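Local coordinates for SusD superfamily protein (Bacteroides thetaiotaomicron, PDB 3MCX) that is of unknown function but, as a SusD-family protein of the bacterial outer membrane, probably binds glycans for uptake, at residues 32-36 with 258-262. Numbering follows the deposited sequence.
Sequences YRLAS and FELYI
Leu260 reaches the last turn of helix 21-36 with both methyls, a compact example of one branched residue fitting a strand against a helix. CD1 lies 3.7 Å from Ser36 CB and equally near Ser36 CA, while CD2 sits 3.9 Å from Tyr32 CD1, the side chains of Leu260 and Tyr32 crossing at about a right angle. A chi1 of -61° turns CG away from the carbonyl carbon, and the two methyls divide between Tyr32 and Ser36, one helical turn apart. Next to it, Phe258 brings CZ to the edge of the Tyr32 ring, near its plane, 3.8 Å from Tyr32 CE1. The rings meet rim to rim, planes at 65°, so neither covers the other's face. Tyr32 OH is hydrogen-bonded to Glu124 and to the backbone of Ile199. In this SusD-family fold, the contact joins helix 21-36 to strand 256-260, which pairs antiparallel with strand 351-355, and to the loop that follows it. The polar part of the contact is at Ser36, whose OG turns back along the helix to donate to Arg33 O at 2.8 Å. A water donates to Ser36 OG and to Tyr261 O, bridging the segments, which share no direct hydrogen bond. Ile262 CD1 packs 4.0 Å from the same Ser36 OG.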
ATOM      1  N   TYR A  32      15.348   4.444  -3.583  1.00  7.06           N
ATOM      2  CA  TYR A  32      14.705   3.661  -2.537  1.00  6.79           C
ATOM      3  C   TYR A  32      14.558   4.466  -1.244  1.00  7.26           C
ATOM      4  O   TYR A  32      13.507   4.405  -0.607  1.00  7.17           O
ATOM      5  CB  TYR A  32      15.536   2.427  -2.245  1.00  7.35           C
ATOM      6  CG  TYR A  32      15.435   1.327  -3.299  1.00  6.05           C
ATOM      7  CD1 TYR A  32      14.241   0.700  -3.543  1.00  8.37           C
ATOM      8  CD2 TYR A  32      16.566   0.855  -3.938  1.00  6.82           C
ATOM      9  CE1 TYR A  32      14.153  -0.373  -4.474  1.00  8.95           C
ATOM     10  CE2 TYR A  32      16.495  -0.202  -4.846  1.00  7.29           C
ATOM     11  CZ  TYR A  32      15.281  -0.810  -5.088  1.00  7.52           C
ATOM     12  OH  TYR A  32      15.173  -1.891  -5.941  1.00  7.69           O
ATOM     13  N   ARG A  33      15.575   5.244  -0.889  1.00  6.89           N
ATOM     14  CA  ARG A  33      15.553   6.065   0.324  1.00  8.40           C
ATOM     15  C   ARG A  33      14.448   7.114   0.225  1.00  8.17           C
ATOM     16  O   ARG A  33      13.695   7.320   1.157  1.00  8.95           O
ATOM     17  CB  ARG A  33      16.895   6.724   0.588  1.00  8.52           C
ATOM     18  CG  ARG A  33      16.995   7.350   1.971  1.00 13.09           C
ATOM     19  N   LEU A  34      14.324   7.769  -0.932  1.00  8.39           N
ATOM     20  CA  LEU A  34      13.267   8.752  -1.136  1.00  9.53           C
ATOM     21  C   LEU A  34      11.889   8.102  -1.019  1.00  9.14           C
ATOM     22  O   LEU A  34      10.963   8.646  -0.398  1.00  9.38           O
ATOM     23  CB  LEU A  34      13.437   9.416  -2.518  1.00 11.12           C
ATOM     24  CG  LEU A  34      12.570  10.630  -2.820  1.00 13.33           C
ATOM     25  CD1 LEU A  34      12.752  11.746  -1.771  1.00 14.53           C
ATOM     26  CD2 LEU A  34      13.046  11.170  -4.182  1.00 14.21           C
ATOM     27  N   ALA A  35      11.730   6.907  -1.579  1.00  7.68           N
ATOM     28  CA  ALA A  35      10.476   6.176  -1.503  1.00  8.10           C
ATOM     29  C   ALA A  35      10.111   5.827  -0.068  1.00  8.34           C
ATOM     30  O   ALA A  35       8.933   5.767   0.271  1.00  8.98           O
ATOM     31  CB  ALA A  35      10.480   4.915  -2.409  1.00  9.54           C
ATOM     32  N   SER A  36      11.111   5.619   0.781  1.00  8.89           N
ATOM     33  CA  SER A  36      10.856   5.272   2.169  1.00  8.54           C
ATOM     34  C   SER A  36      10.562   6.499   3.025  1.00  9.05           C
ATOM     35  O   SER A  36      10.148   6.372   4.185  1.00  9.31           O
ATOM     36  CB  SER A  36      12.062   4.534   2.757  1.00  9.53           C
ATOM     37  OG  SER A  36      13.086   5.424   3.054  1.00  9.32           O
ATOM     38  N   PHE A 258       9.217  -7.381  -0.618  1.00  8.76           N
ATOM     39  CA  PHE A 258       9.926  -6.103  -0.815  1.00  8.75           C
ATOM     40  C   PHE A 258       9.647  -5.269   0.420  1.00  7.52           C
ATOM     41  O   PHE A 258       8.512  -5.034   0.774  1.00  8.65           O
ATOM     42  CB  PHE A 258       9.456  -5.426  -2.091  1.00  9.11           C
ATOM     43  CG  PHE A 258       9.987  -4.012  -2.321  1.00  8.03           C
ATOM     44  CD1 PHE A 258      11.279  -3.646  -1.969  1.00  9.35           C
ATOM     45  CD2 PHE A 258       9.184  -3.078  -2.937  1.00  9.77           C
ATOM     46  CE1 PHE A 258      11.737  -2.339  -2.210  1.00  8.76           C
ATOM     47  CE2 PHE A 258       9.666  -1.759  -3.185  1.00  9.07           C
ATOM     48  CZ  PHE A 258      10.917  -1.412  -2.792  1.00  9.13           C
ATOM     49  N   GLU A 259      10.730  -4.837   1.069  1.00  7.24           N
ATOM     50  CA  GLU A 259      10.645  -4.103   2.326  1.00  8.16           C
ATOM     51  C   GLU A 259      11.798  -3.106   2.373  1.00  7.75           C
ATOM     52  O   GLU A 259      12.944  -3.471   2.128  1.00  8.63           O
ATOM     53  CB  GLU A 259      10.716  -5.107   3.474  1.00  8.79           C
ATOM     54  CG  GLU A 259      10.850  -4.540   4.868  1.00  9.25           C
ATOM     55  CD  GLU A 259      10.879  -5.687   5.882  1.00  8.94           C
ATOM     56  OE1 GLU A 259      10.085  -6.647   5.713  1.00 11.67           O
ATOM     57  OE2 GLU A 259      11.699  -5.684   6.814  1.00  7.33           O
ATOM     58  N   LEU A 260      11.477  -1.853   2.687  1.00  7.49           N
ATOM     59  CA  LEU A 260      12.478  -0.786   2.750  1.00  7.10           C
ATOM     60  C   LEU A 260      13.100  -0.759   4.132  1.00  8.30           C
ATOM     61  O   LEU A 260      12.412  -0.801   5.141  1.00  7.51           O
ATOM     62  CB  LEU A 260      11.859   0.565   2.399  1.00  7.63           C
ATOM     63  CG  LEU A 260      11.275   0.634   0.994  1.00  7.30           C
ATOM     64  CD1 LEU A 260      10.332   1.828   0.881  1.00  9.64           C
ATOM     65  CD2 LEU A 260      12.406   0.690  -0.048  1.00  9.83           C
ATOM     66  N   TYR A 261      14.427  -0.684   4.158  1.00  6.70           N
ATOM     67  CA  TYR A 261      15.212  -0.720   5.393  1.00  7.38           C
ATOM     68  C   TYR A 261      15.241   0.658   6.031  1.00  8.33           C
ATOM     69  O   TYR A 261      15.587   1.663   5.362  1.00  8.81           O
ATOM     70  CB  TYR A 261      16.624  -1.168   5.066  1.00  7.88           C
ATOM     71  CG  TYR A 261      17.548  -1.303   6.244  1.00  6.82           C
ATOM     72  CD1 TYR A 261      17.249  -2.150   7.292  1.00  7.07           C
ATOM     73  CD2 TYR A 261      18.749  -0.577   6.317  1.00  8.18           C
ATOM     74  CE1 TYR A 261      18.106  -2.273   8.367  1.00  6.36           C
ATOM     75  CE2 TYR A 261      19.622  -0.709   7.387  1.00 10.12           C
ATOM     76  CZ  TYR A 261      19.297  -1.560   8.411  1.00  7.92           C
ATOM     77  OH  TYR A 261      20.169  -1.694   9.478  1.00  9.86           O
ATOM     78  N   ILE A 262      14.918   0.692   7.326  1.00  7.60           N
ATOM     79  CA  ILE A 262      14.873   1.893   8.138  1.00  7.95           C
ATOM     80  C   ILE A 262      15.733   1.712   9.369  1.00  8.66           C
ATOM     81  O   ILE A 262      15.707   0.669  10.038  1.00  7.84           O
ATOM     82  CB  ILE A 262      13.424   2.169   8.620  1.00  6.86           C
ATOM     83  CG1 ILE A 262      12.455   2.363   7.437  1.00  7.55           C
ATOM     84  CG2 ILE A 262      13.356   3.326   9.645  1.00  9.12           C
ATOM     85  CD1 ILE A 262      12.728   3.606   6.604  1.00  8.80           C
TER
HETATM   86  O   HOH W   1      15.283   3.642   3.517  1.00 14.09           O